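Local atomic coordinates of fervidolysin (Fervidobacterium pennivorans, PDB entry 1R6V), a protein that degrades keratin into peptides as a calcium-binding, subtilisin-like serine protease, which lets its bacterium grow on native feathers. Residues Ser556-Leu566 with Ile619-Gly629; Glu630-Leu638 with Ile646-Asn654. The protein carries 1 engineered substitution. One frame throughout, in Å; residues are numbered along the deposited sequence.

Both contacts belong to the second beta-sandwich domain at the C-terminal end. Strand 558-562 comes first, then strands 573-577, 584-589, 595-597 and 604-610, before interaction 1 closes this long loop with strand 619-627. Strand 630-638 follows after a tight turn and pairs with 619-627 on its other edge. Interaction 2 then closes a short loop with 646-654. The two lie in series, neither nested nor crossed. Interaction 1 builds the middle of one sheet. Interaction 2 ties an edge strand of that sheet, 630-638, to the end of strand 644-647 in the other sheet and the turn after it. They touch where 619-627 and 630-638 pair, as in a probable hydrogen bond of Ile632 N with Val625 O.

Interaction 1. Residues Ser556-Leu566 with Ile619-Gly629; sequences STLQVKFSTNL and ITIQGTVTLNG
Strands 558-562 and 619-627 run antiparallel at 157°, with Gln559-Thr626 and Lys561-Thr624 as hydrogen-bonded pairs. Leu558, Val560, Phe562, Val625 and Leu627 share one face. Leu558 and Val625 reach strands 604-610 and 666-669, Leu627 reaches 666-669, and Phe562 meets the Phe574 ring edge to face. On this face Leu558 CD1 meets Val625 CG1 at 3.5 Å and touches Leu627 CD1. Val560 CG2 lies against Val625 CG2. Gly623 faces Phe562, their CA atoms 3.8 Å apart. Gly623 CA lies 3.0 Å from Lys561 O, and having no side chain lets the strands come this near. The Phe562 ring edge lies near Gln622 O.

Side chains extend the pairing at both ends. Thr564 OG1, anti to its carbonyl carbon (chi1 -50°), accepts from Gln622 N at 2.7 Å. It does the work of a backbone carbonyl where the strand has turned off. Beyond it, Leu566 CD2 presses tightly on Ile619 CD1 at 3.5 Å. At the other end Asn628 OD1 accepts from Thr557 N at 3.0 Å, with the donor tilted 32° from the amide plane. Asn628 N returns a bond to Thr557 O, and the amide ND2 goes to Ala531 O. An alanine here would remove the side-chain amide and would probably leave Thr557 N and Ala531 O without these partners, loosening the strand end. Water 1 joins Thr557 OG1 to Gly629 N.

The contact thus divides its chemistry. One face is apolar and supplies part of the sandwich core, while Gln559, Lys561, Thr624 and Thr626, whose OG1 is hydrogen-bonded to Asp631, make the other face polar.

Interaction 2. Residues Glu630-Leu638 with Ile646-Asn654; sequences EDIPVYGVL and IIDDFGGLN
The Tyr635 ring lies flat over the backbone of Gly651, whose CA sits 3.4 Å from the ring centroid and 17° off its normal, a CH-pi contact on one face. The first torsion (chi1 70°) sets CG between backbone N and carbonyl carbon, which brings the ring back over the turn although CB points away. Having no side chain, Gly651 lets the ring settle directly on its CA. Gly651 ends a type I turn begun at Asp648.

Tyr635 and Asp648 form a single antiparallel bridge. Tyr635 N donates to Asp648 O at 2.9 Å, and Asp648 N to Tyr635 O. Asp648 O also takes Gly651 N, from the opposite face. The Asp648 carboxylate holds the loop from inside: OD1 accepts from Phe650 N at 2.6 Å, an Asx turn, and from Gly652 N, while OD2 receives Leu653 N on its syn lone pair.

On the other side of strand 630-638, the side chains of Val634 and Ile647 cross at about a right angle, with Val634 CG2 3.7 Å from Ile647 CG2. Ile647 CD1 fits tightly against Gly636 CA at 3.4 Å. Ile632 CG2 touches CB of Asp649, whose carboxylate forms a salt bridge with Arg529.

Strand 630-638 is one of two edge strands of its sheet, beside 619-627. The Ile647 backbone is hydrogen-bonded to that of Phe607 in strand 604-610 of the other sheet, and Trp666 of strand 666-669 packs on Val634 and Asp648.

Interaction 1. Residues Ser556-Leu566 with Ile619-Gly629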
loop_
_atom_site.group_PDB
_atom_site.type_symbol
_atom_site.label_atom_id
_atom_site.label_comp_id
_atom_site.label_asym_id
_atom_site.label_seq_id
_atom_site.Cartn_x
_atom_site.Cartn_y
_atom_site.Cartn_z
ATOM N N SER A 556 -13.824 -3.334 -25.540
ATOM C CA SER A 556 -12.736 -3.780 -26.403
ATOM C C SER A 556 -13.279 -4.373 -27.698
ATOM O O SER A 556 -14.481 -4.601 -27.841
ATOM C CB SER A 556 -11.903 -4.847 -25.687
ATOM O OG SER A 556 -12.739 -5.906 -25.245
ATOM N N THR A 557 -12.373 -4.617 -28.634
ATOM C CA THR A 557 -12.728 -5.231 -29.903
ATOM C C THR A 557 -11.794 -6.412 -30.094
ATOM O O THR A 557 -10.618 -6.355 -29.728
ATOM C CB THR A 557 -12.572 -4.258 -31.094
ATOM O OG1 THR A 557 -11.244 -3.729 -31.124
ATOM C CG2 THR A 557 -13.574 -3.121 -30.972
ATOM N N LEU A 558 -12.327 -7.489 -30.652
ATOM C CA LEU A 558 -11.526 -8.684 -30.888
ATOM C C LEU A 558 -12.049 -9.420 -32.099
ATOM O O LEU A 558 -13.219 -9.775 -32.154
ATOM C CB LEU A 558 -11.590 -9.626 -29.684
ATOM C CG LEU A 558 -10.869 -10.972 -29.834
ATOM C CD1 LEU A 558 -9.380 -10.731 -30.025
ATOM C CD2 LEU A 558 -11.106 -11.829 -28.598
ATOM N N GLN A 559 -11.173 -9.638 -33.071
ATOM C CA GLN A 559 -11.545 -10.375 -34.270
ATOM C C GLN A 559 -10.501 -11.456 -34.494
ATOM O O GLN A 559 -9.339 -11.278 -34.142
ATOM C CB GLN A 559 -11.596 -9.449 -35.491
ATOM C CG GLN A 559 -12.689 -8.373 -35.427
ATOM C CD GLN A 559 -12.713 -7.491 -36.666
ATOM O OE1 GLN A 559 -11.678 -6.962 -37.084
ATOM N NE2 GLN A 559 -13.898 -7.319 -37.255
ATOM N N VAL A 560 -10.916 -12.587 -35.055
ATOM C CA VAL A 560 -9.974 -13.654 -35.354
ATOM C C VAL A 560 -10.259 -14.205 -36.751
ATOM O O VAL A 560 -11.410 -14.413 -37.119
ATOM C CB VAL A 560 -10.035 -14.814 -34.325
ATOM C CG1 VAL A 560 -11.410 -15.437 -34.296
ATOM C CG2 VAL A 560 -8.993 -15.855 -34.685
ATOM N N LYS A 561 -9.197 -14.416 -37.524
ATOM C CA LYS A 561 -9.314 -14.952 -38.883
ATOM C C LYS A 561 -8.219 -16.003 -39.093
ATOM O O LYS A 561 -7.063 -15.753 -38.785
ATOM C CB LYS A 561 -9.145 -13.817 -39.902
ATOM C CG LYS A 561 -9.085 -14.253 -41.365
ATOM C CD LYS A 561 -8.948 -13.039 -42.287
ATOM C CE LYS A 561 -8.764 -13.446 -43.749
ATOM N NZ LYS A 561 -8.717 -12.249 -44.644
ATOM N N PHE A 562 -8.580 -17.178 -39.607
ATOM C CA PHE A 562 -7.587 -18.224 -39.856
ATOM C C PHE A 562 -7.394 -18.371 -41.358
ATOM O O PHE A 562 -8.350 -18.282 -42.117
ATOM C CB PHE A 562 -8.028 -19.560 -39.274
ATOM C CG PHE A 562 -8.358 -19.500 -37.821
ATOM C CD1 PHE A 562 -9.656 -19.228 -37.410
ATOM C CD2 PHE A 562 -7.374 -19.704 -36.866
ATOM C CE1 PHE A 562 -9.982 -19.159 -36.050
ATOM C CE2 PHE A 562 -7.678 -19.638 -35.504
ATOM C CZ PHE A 562 -8.993 -19.364 -35.099
ATOM N N SER A 563 -6.153 -18.622 -41.757
ATOM C CA SER A 563 -5.782 -18.739 -43.171
ATOM C C SER A 563 -5.506 -20.154 -43.675
ATOM O O SER A 563 -5.401 -20.375 -44.887
ATOM C CB SER A 563 -4.533 -17.904 -43.405
ATOM O OG SER A 563 -3.487 -18.372 -42.563
ATOM N N THR A 564 -5.391 -21.104 -42.755
ATOM C CA THR A 564 -5.077 -22.486 -43.108
ATOM C C THR A 564 -6.229 -23.248 -43.759
ATOM O O THR A 564 -7.379 -23.080 -43.385
ATOM C CB THR A 564 -4.614 -23.263 -41.852
ATOM O OG1 THR A 564 -3.594 -22.516 -41.178
ATOM C CG2 THR A 564 -4.059 -24.634 -42.240
ATOM N N ASN A 565 -5.912 -24.084 -44.748
ATOM C CA ASN A 565 -6.937 -24.885 -45.401
ATOM C C ASN A 565 -7.127 -26.169 -44.590
ATOM O O ASN A 565 -6.195 -26.957 -44.453
ATOM C CB ASN A 565 -6.505 -25.225 -46.831
ATOM C CG ASN A 565 -7.360 -26.310 -47.451
ATOM O OD1 ASN A 565 -8.562 -26.388 -47.198
ATOM N ND2 ASN A 565 -6.746 -27.146 -48.284
ATOM N N LEU A 566 -8.324 -26.371 -44.047
ATOM C CA LEU A 566 -8.608 -27.561 -43.245
ATOM C C LEU A 566 -9.629 -28.468 -43.921
ATOM O O LEU A 566 -10.380 -29.178 -43.249
ATOM C CB LEU A 566 -9.142 -27.151 -41.866
ATOM C CG LEU A 566 -8.240 -26.265 -40.998
ATOM C CD1 LEU A 566 -8.906 -25.997 -39.646
ATOM C CD2 LEU A 566 -6.913 -26.959 -40.783
ATOM N N ILE A 619 -0.979 -31.003 -38.409
ATOM C CA ILE A 619 -1.348 -29.882 -39.243
ATOM C C ILE A 619 -1.234 -28.610 -38.424
ATOM O O ILE A 619 -1.810 -28.501 -37.337
ATOM C CB ILE A 619 -2.776 -30.040 -39.823
ATOM C CG1 ILE A 619 -3.096 -28.857 -40.734
ATOM C CG2 ILE A 619 -3.806 -30.119 -38.706
ATOM C CD1 ILE A 619 -4.327 -29.092 -41.600
ATOM N N THR A 620 -0.447 -27.667 -38.928
ATOM C CA THR A 620 -0.277 -26.393 -38.251
ATOM C C THR A 620 -1.382 -25.469 -38.732
ATOM O O THR A 620 -1.600 -25.323 -39.931
ATOM C CB THR A 620 1.086 -25.765 -38.561
ATOM O OG1 THR A 620 2.115 -26.551 -37.954
ATOM C CG2 THR A 620 1.149 -24.336 -38.023
ATOM N N ILE A 621 -2.098 -24.859 -37.793
ATOM C CA ILE A 621 -3.185 -23.958 -38.135
ATOM C C ILE A 621 -2.721 -22.554 -37.773
ATOM O O ILE A 621 -2.224 -22.332 -36.673
ATOM C CB ILE A 621 -4.449 -24.337 -37.351
ATOM C CG1 ILE A 621 -4.764 -25.812 -37.613
ATOM C CG2 ILE A 621 -5.600 -23.432 -37.739
ATOM C CD1 ILE A 621 -5.899 -26.378 -36.787
ATOM N N GLN A 622 -2.861 -21.613 -38.702
ATOM C CA GLN A 622 -2.406 -20.249 -38.455
ATOM C C GLN A 622 -3.515 -19.226 -38.659
ATOM O O GLN A 622 -4.448 -19.460 -39.411
ATOM C CB GLN A 622 -1.235 -19.925 -39.388
ATOM C CG GLN A 622 0.035 -20.723 -39.117
ATOM C CD GLN A 622 1.093 -20.524 -40.188
ATOM O OE1 GLN A 622 1.013 -21.098 -41.267
ATOM N NE2 GLN A 622 2.085 -19.695 -39.894
ATOM N N GLY A 623 -3.404 -18.085 -37.990
ATOM C CA GLY A 623 -4.422 -17.063 -38.146
ATOM C C GLY A 623 -3.916 -15.720 -37.670
ATOM O O GLY A 623 -2.735 -15.567 -37.353
ATOM N N THR A 624 -4.809 -14.741 -37.632
ATOM C CA THR A 624 -4.454 -13.409 -37.171
ATOM C C THR A 624 -5.531 -12.956 -36.191
ATOM O O THR A 624 -6.718 -13.067 -36.467
ATOM C CB THR A 624 -4.390 -12.412 -38.367
ATOM O OG1 THR A 624 -3.405 -12.865 -39.306
ATOM C CG2 THR A 624 -4.031 -11.003 -37.892
ATOM N N VAL A 625 -5.107 -12.488 -35.026
ATOM C CA VAL A 625 -6.043 -11.969 -34.040
ATOM C C VAL A 625 -5.878 -10.459 -34.127
ATOM O O VAL A 625 -4.751 -9.960 -34.175
ATOM C CB VAL A 625 -5.686 -12.438 -32.593
ATOM C CG1 VAL A 625 -6.288 -11.484 -31.556
ATOM C CG2 VAL A 625 -6.222 -13.838 -32.348
ATOM N N THR A 626 -6.988 -9.738 -34.199
ATOM C CA THR A 626 -6.932 -8.284 -34.222
ATOM C C THR A 626 -7.562 -7.900 -32.889
ATOM O O THR A 626 -8.761 -8.046 -32.686
ATOM C CB THR A 626 -7.735 -7.677 -35.391
ATOM O OG1 THR A 626 -7.230 -8.187 -36.633
ATOM C CG2 THR A 626 -7.574 -6.156 -35.393
ATOM N N LEU A 627 -6.721 -7.427 -31.981
ATOM C CA LEU A 627 -7.153 -7.069 -30.636
ATOM C C LEU A 627 -7.046 -5.568 -30.414
ATOM O O LEU A 627 -5.950 -5.024 -30.384
ATOM C CB LEU A 627 -6.261 -7.802 -29.641
ATOM C CG LEU A 627 -6.483 -7.555 -28.151
ATOM C CD1 LEU A 627 -7.920 -7.933 -27.742
ATOM C CD2 LEU A 627 -5.460 -8.399 -27.407
ATOM N N ASN A 628 -8.183 -4.912 -30.249
ATOM C CA ASN A 628 -8.186 -3.467 -30.060
ATOM C C ASN A 628 -7.399 -2.769 -31.172
ATOM O O ASN A 628 -6.683 -1.790 -30.939
ATOM C CB ASN A 628 -7.635 -3.120 -28.671
ATOM C CG ASN A 628 -8.515 -3.672 -27.564
ATOM O OD1 ASN A 628 -9.735 -3.548 -27.625
ATOM N ND2 ASN A 628 -7.908 -4.291 -26.557
ATOM N N GLY A 629 -7.534 -3.308 -32.383
ATOM C CA GLY A 629 -6.868 -2.743 -33.546
ATOM C C GLY A 629 -5.485 -3.263 -33.882
ATOM O O GLY A 629 -4.956 -2.991 -34.959
HETATM O O HOH W 1 -9.879 -5.333 -32.989
HETATM O O HOH W 2 -10.917 -1.280 -29.048
HETATM O O HOH W 3 -4.534 -15.229 -40.894
HETATM O O HOH W 4 -1.374 -22.340 -42.720
#

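Interaction 2. Residues Glu630-Leu638 with Ile646-Asn654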
loop_
_atom_site.group_PDB
_atom_site.type_symbol
_atom_site.label_atom_id
_atom_site.label_comp_id
_atom_site.label_asym_id
_atom_site.label_seq_id
_atom_site.Cartn_x
_atom_site.Cartn_y
_atom_site.Cartn_z
ATOM N N GLU A 630 -4.890 -4.024 -32.976
ATOM C CA GLU A 630 -3.557 -4.532 -33.208
ATOM C C GLU A 630 -3.575 -5.948 -33.766
ATOM O O GLU A 630 -4.254 -6.819 -33.227
ATOM C CB GLU A 630 -2.774 -4.502 -31.903
ATOM C CG GLU A 630 -1.324 -4.858 -32.058
ATOM C CD GLU A 630 -0.569 -4.728 -30.758
ATOM O OE1 GLU A 630 -0.636 -3.638 -30.142
ATOM O OE2 GLU A 630 0.089 -5.713 -30.357
ATOM N N ASP A 631 -2.844 -6.174 -34.856
ATOM C CA ASP A 631 -2.795 -7.513 -35.427
ATOM C C ASP A 631 -1.744 -8.343 -34.715
ATOM O O ASP A 631 -0.607 -7.910 -34.533
ATOM C CB ASP A 631 -2.466 -7.487 -36.926
ATOM C CG ASP A 631 -3.603 -6.962 -37.771
ATOM O OD1 ASP A 631 -4.774 -7.006 -37.330
ATOM O OD2 ASP A 631 -3.319 -6.522 -38.904
ATOM N N ILE A 632 -2.141 -9.551 -34.330
ATOM C CA ILE A 632 -1.271 -10.480 -33.632
ATOM C C ILE A 632 -1.353 -11.861 -34.280
ATOM O O ILE A 632 -2.425 -12.458 -34.343
ATOM C CB ILE A 632 -1.700 -10.643 -32.168
ATOM C CG1 ILE A 632 -1.750 -9.271 -31.487
ATOM C CG2 ILE A 632 -0.719 -11.569 -31.449
ATOM C CD1 ILE A 632 -2.230 -9.310 -30.044
ATOM N N PRO A 633 -0.222 -12.378 -34.776
ATOM C CA PRO A 633 -0.221 -13.703 -35.404
ATOM C C PRO A 633 -0.430 -14.794 -34.333
ATOM O O PRO A 633 0.101 -14.692 -33.223
ATOM C CB PRO A 633 1.165 -13.780 -36.041
ATOM C CG PRO A 633 2.012 -12.975 -35.086
ATOM C CD PRO A 633 1.126 -11.777 -34.781
ATOM N N VAL A 634 -1.201 -15.821 -34.670
ATOM C CA VAL A 634 -1.443 -16.931 -33.751
ATOM C C VAL A 634 -1.326 -18.229 -34.526
ATOM O O VAL A 634 -1.517 -18.254 -35.737
ATOM C CB VAL A 634 -2.859 -16.878 -33.103
ATOM C CG1 VAL A 634 -2.997 -15.607 -32.264
ATOM C CG2 VAL A 634 -3.939 -16.933 -34.172
ATOM N N TYR A 635 -0.994 -19.306 -33.828
ATOM C CA TYR A 635 -0.882 -20.597 -34.482
ATOM C C TYR A 635 -0.976 -21.692 -33.442
ATOM O O TYR A 635 -0.947 -21.435 -32.235
ATOM C CB TYR A 635 0.445 -20.702 -35.253
ATOM C CG TYR A 635 1.677 -20.791 -34.388
ATOM C CD1 TYR A 635 2.290 -22.020 -34.127
ATOM C CD2 TYR A 635 2.216 -19.651 -33.798
ATOM C CE1 TYR A 635 3.400 -22.105 -33.302
ATOM C CE2 TYR A 635 3.320 -19.728 -32.972
ATOM C CZ TYR A 635 3.906 -20.950 -32.727
ATOM O OH TYR A 635 4.994 -20.997 -31.889
ATOM N N GLY A 636 -1.097 -22.917 -33.925
ATOM C CA GLY A 636 -1.180 -24.065 -33.047
ATOM C C GLY A 636 -0.968 -25.267 -33.934
ATOM O O GLY A 636 -0.945 -25.140 -35.154
ATOM N N VAL A 637 -0.819 -26.436 -33.332
ATOM C CA VAL A 637 -0.606 -27.635 -34.114
ATOM C C VAL A 637 -1.622 -28.679 -33.697
ATOM O O VAL A 637 -1.766 -28.963 -32.509
ATOM C CB VAL A 637 0.814 -28.200 -33.883
ATOM C CG1 VAL A 637 1.002 -29.475 -34.700
ATOM C CG2 VAL A 637 1.871 -27.153 -34.270
ATOM N N LEU A 638 -2.353 -29.213 -34.666
ATOM C CA LEU A 638 -3.322 -30.270 -34.398
ATOM C C LEU A 638 -2.493 -31.520 -34.651
ATOM O O LEU A 638 -2.207 -31.855 -35.803
ATOM C CB LEU A 638 -4.492 -30.198 -35.378
ATOM C CG LEU A 638 -5.571 -31.282 -35.297
ATOM C CD1 LEU A 638 -6.318 -31.167 -33.968
ATOM C CD2 LEU A 638 -6.530 -31.125 -36.457
ATOM N N ILE A 646 -5.312 -26.037 -29.343
ATOM C CA ILE A 646 -5.473 -24.633 -28.961
ATOM C C ILE A 646 -4.584 -23.783 -29.868
ATOM O O ILE A 646 -3.498 -24.201 -30.245
ATOM C CB ILE A 646 -5.051 -24.393 -27.477
ATOM C CG1 ILE A 646 -5.932 -25.217 -26.537
ATOM C CG2 ILE A 646 -5.196 -22.920 -27.118
ATOM C CD1 ILE A 646 -5.526 -26.653 -26.447
ATOM N N ILE A 647 -5.048 -22.585 -30.196
ATOM C CA ILE A 647 -4.306 -21.686 -31.079
ATOM C C ILE A 647 -4.069 -20.348 -30.405
ATOM O O ILE A 647 -5.020 -19.716 -29.958
ATOM C CB ILE A 647 -5.118 -21.370 -32.354
ATOM C CG1 ILE A 647 -5.570 -22.659 -33.044
ATOM C CG2 ILE A 647 -4.290 -20.495 -33.291
ATOM C CD1 ILE A 647 -4.455 -23.458 -33.628
ATOM N N ASP A 648 -2.822 -19.890 -30.349
ATOM C CA ASP A 648 -2.562 -18.584 -29.751
ATOM C C ASP A 648 -1.220 -18.022 -30.206
ATOM O O ASP A 648 -0.540 -18.635 -31.041
ATOM C CB ASP A 648 -2.658 -18.660 -28.218
ATOM C CG ASP A 648 -1.664 -19.619 -27.614
ATOM O OD1 ASP A 648 -0.490 -19.590 -28.035
ATOM O OD2 ASP A 648 -2.060 -20.390 -26.702
ATOM N N ASP A 649 -0.827 -16.860 -29.684
ATOM C CA ASP A 649 0.430 -16.269 -30.123
ATOM C C ASP A 649 1.680 -16.986 -29.650
ATOM O O ASP A 649 2.797 -16.609 -30.009
ATOM C CB ASP A 649 0.501 -14.758 -29.781
ATOM C CG ASP A 649 -0.071 -14.408 -28.415
ATOM O OD1 ASP A 649 -0.798 -15.231 -27.815
ATOM O OD2 ASP A 649 0.189 -13.277 -27.945
ATOM N N PHE A 650 1.490 -18.045 -28.874
ATOM C CA PHE A 650 2.612 -18.820 -28.381
ATOM C C PHE A 650 2.526 -20.254 -28.879
ATOM O O PHE A 650 3.165 -21.146 -28.330
ATOM C CB PHE A 650 2.653 -18.798 -26.854
ATOM C CG PHE A 650 2.865 -17.432 -26.285
ATOM C CD1 PHE A 650 1.789 -16.570 -26.072
ATOM C CD2 PHE A 650 4.151 -16.995 -25.986
ATOM C CE1 PHE A 650 1.991 -15.292 -25.569
ATOM C CE2 PHE A 650 4.369 -15.726 -25.486
ATOM C CZ PHE A 650 3.287 -14.865 -25.273
ATOM N N GLY A 651 1.714 -20.473 -29.910
ATOM C CA GLY A 651 1.578 -21.801 -30.490
ATOM C C GLY A 651 0.605 -22.766 -29.836
ATOM O O GLY A 651 0.599 -23.948 -30.178
ATOM N N GLY A 652 -0.223 -22.269 -28.919
ATOM C CA GLY A 652 -1.179 -23.112 -28.215
ATOM C C GLY A 652 -0.462 -23.540 -26.954
ATOM O O GLY A 652 -0.083 -24.698 -26.800
ATOM N N LEU A 653 -0.284 -22.601 -26.033
ATOM C CA LEU A 653 0.483 -22.874 -24.826
ATOM C C LEU A 653 -0.258 -23.015 -23.513
ATOM O O LEU A 653 -0.969 -22.111 -23.090
ATOM C CB LEU A 653 1.553 -21.793 -24.680
ATOM C CG LEU A 653 2.534 -21.871 -23.517
ATOM C CD1 LEU A 653 3.393 -23.129 -23.632
ATOM C CD2 LEU A 653 3.402 -20.624 -23.542
ATOM N N ASN A 654 -0.076 -24.167 -22.874
ATOM C CA ASN A 654 -0.680 -24.415 -21.575
ATOM C C ASN A 654 0.331 -23.897 -20.543
ATOM O O ASN A 654 1.461 -24.383 -20.462
ATOM C CB ASN A 654 -0.917 -25.920 -21.401
ATOM C CG ASN A 654 -1.596 -26.263 -20.085
ATOM O OD1 ASN A 654 -1.956 -25.384 -19.299
ATOM N ND2 ASN A 654 -1.777 -27.556 -19.844
HETATM O O HOH W 5 2.981 -14.768 -32.307
HETATM O O HOH W 6 -1.262 -26.026 -30.615
#